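Long-range contact in C-domain type II peptide synthetase (Streptomyces globisporus, PDB 4ZNM), which is a condensation-domain protein of the CoA-dependent acyltransferase clan, probably a free-standing component of a nonribosomal peptide synthetase: residues A[221-226]-A[288-293]. Sequence-based numbering, arbitrary orientation.
Sequences QGARII and DITVPT
Ala223 is the first residue of 221-226 whose side chain meets the strand 288-293: its CB lies 3.8 Å from OG1 of Thr290, a van der Waals approach. At Arg224 the backbone takes over. The CB of Arg224 points away from the strand, and NH1 donates a hydrogen bond to the O of Ala223 at 3.2 Å, from above the carbonyl plane (62° out of it), while that oxygen stays in the guanidinium plane. The carbonyl of Arg224 instead accepts a hydrogen bond from a water at 2.7 Å from its O. The same water donates to the O of Asp288 and accepts from the N of Thr290, so one molecule bridges three backbone groups where the two segments have no direct hydrogen bond.

At Ile225 the gap closes: its CA stands 4.8 Å from the CA of Thr290, and makes a CA-H...O contact with the O of Thr290 at 3.4 Å, bent to 142° at the hydrogen. CG2 of Ile225, anti to the backbone N, packs 3.7 Å from CD of Pro292, the two side chains crossing at about a right angle. Direct backbone bonding follows, with Ile226 N giving its hydrogen to Thr290 O at 2.9 Å; the 165° angle at hydrogen shows a nearly straight bond. Beside it, Ile226 CG2, set between its own N and carbonyl carbon, reaches CG2 of Val291 at 3.6 Å.

Thus a loop with no regular structure, leading from helix 207-219 to strand 227-229, is held against strand 288-295 by one direct bond, a water bridge and apolar contacts. Leu280 of helix 268-284 touches both Ile226 and Val291, whereas Phe313 of the antiparallel partner strand 312-319 touches Ile225 and Pro292, and Ile368 of strand 366-373 also packs on Ile225.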
# COMPACT_ATOMS: atom_id res chain seq x y z
N GLN A 221 3.40 -2.88 26.74
CA GLN A 221 4.41 -2.92 27.78
C GLN A 221 5.48 -3.97 27.46
O GLN A 221 5.19 -5.17 27.45
CB GLN A 221 3.77 -3.24 29.12
CG GLN A 221 4.73 -3.35 30.27
CD GLN A 221 4.99 -2.03 30.92
OE1 GLN A 221 5.62 -1.15 30.33
NE2 GLN A 221 4.47 -1.85 32.13
N GLY A 222 6.71 -3.52 27.25
CA GLY A 222 7.81 -4.43 27.00
C GLY A 222 7.76 -5.06 25.62
O GLY A 222 8.54 -5.96 25.33
N ALA A 223 6.87 -4.58 24.76
CA ALA A 223 6.80 -5.11 23.43
C ALA A 223 7.90 -4.51 22.55
O ALA A 223 8.27 -3.33 22.68
CB ALA A 223 5.45 -4.84 22.83
N ARG A 224 8.38 -5.33 21.62
CA ARG A 224 9.32 -4.90 20.60
C ARG A 224 8.82 -5.48 19.29
O ARG A 224 8.63 -6.69 19.19
CB ARG A 224 10.74 -5.38 20.91
CG ARG A 224 11.32 -4.87 22.24
CD ARG A 224 11.84 -3.45 22.11
NE ARG A 224 12.59 -3.02 23.30
CZ ARG A 224 12.04 -2.69 24.46
NH1 ARG A 224 10.72 -2.76 24.64
NH2 ARG A 224 12.81 -2.30 25.47
N ILE A 225 8.60 -4.63 18.29
CA ILE A 225 8.29 -5.11 16.94
C ILE A 225 9.35 -6.14 16.56
O ILE A 225 10.53 -5.92 16.77
CB ILE A 225 8.24 -3.98 15.91
CG1 ILE A 225 7.02 -3.09 16.17
CG2 ILE A 225 8.15 -4.55 14.51
CD1 ILE A 225 7.05 -1.75 15.42
N ILE A 226 8.93 -7.25 15.97
CA ILE A 226 9.84 -8.33 15.63
C ILE A 226 10.69 -7.90 14.42
O ILE A 226 10.18 -7.36 13.43
CB ILE A 226 9.06 -9.65 15.36
CG1 ILE A 226 9.99 -10.85 15.31
CG2 ILE A 226 8.33 -9.59 14.09
CD1 ILE A 226 9.36 -12.07 15.92
N ASP A 288 5.77 -14.32 21.75
CA ASP A 288 5.22 -12.98 21.94
C ASP A 288 5.58 -12.18 20.69
O ASP A 288 6.74 -11.76 20.52
CB ASP A 288 5.78 -12.33 23.22
CG ASP A 288 5.55 -10.82 23.27
OD1 ASP A 288 4.54 -10.33 22.73
OD2 ASP A 288 6.40 -10.10 23.86
N ILE A 289 4.59 -11.98 19.83
CA ILE A 289 4.85 -11.51 18.48
C ILE A 289 4.16 -10.19 18.20
O ILE A 289 2.92 -10.10 18.19
CB ILE A 289 4.43 -12.58 17.46
CG1 ILE A 289 5.35 -13.80 17.61
CG2 ILE A 289 4.47 -12.03 16.05
CD1 ILE A 289 5.12 -14.86 16.58
N THR A 290 4.95 -9.16 17.94
CA THR A 290 4.40 -7.89 17.55
C THR A 290 4.81 -7.55 16.11
O THR A 290 6.00 -7.39 15.82
CB THR A 290 4.85 -6.74 18.49
OG1 THR A 290 4.45 -7.01 19.84
CG2 THR A 290 4.25 -5.43 18.06
N VAL A 291 3.82 -7.40 15.25
CA VAL A 291 4.01 -7.11 13.82
C VAL A 291 3.06 -5.99 13.44
O VAL A 291 1.87 -6.05 13.74
CB VAL A 291 3.78 -8.35 12.94
CG1 VAL A 291 3.90 -8.00 11.43
CG2 VAL A 291 4.78 -9.42 13.27
N PRO A 292 3.57 -4.95 12.79
CA PRO A 292 2.68 -3.87 12.39
C PRO A 292 1.96 -4.19 11.10
O PRO A 292 2.46 -4.96 10.25
CB PRO A 292 3.64 -2.68 12.17
CG PRO A 292 4.95 -3.29 11.90
CD PRO A 292 4.99 -4.61 12.57
N THR A 293 0.77 -3.63 10.98
CA THR A 293 0.06 -3.61 9.71
C THR A 293 -0.09 -2.14 9.38
O THR A 293 0.29 -1.29 10.18
CB THR A 293 -1.33 -4.31 9.80
OG1 THR A 293 -1.84 -4.55 8.49
CG2 THR A 293 -2.33 -3.47 10.59
O HOH W 1 7.61 -9.19 19.03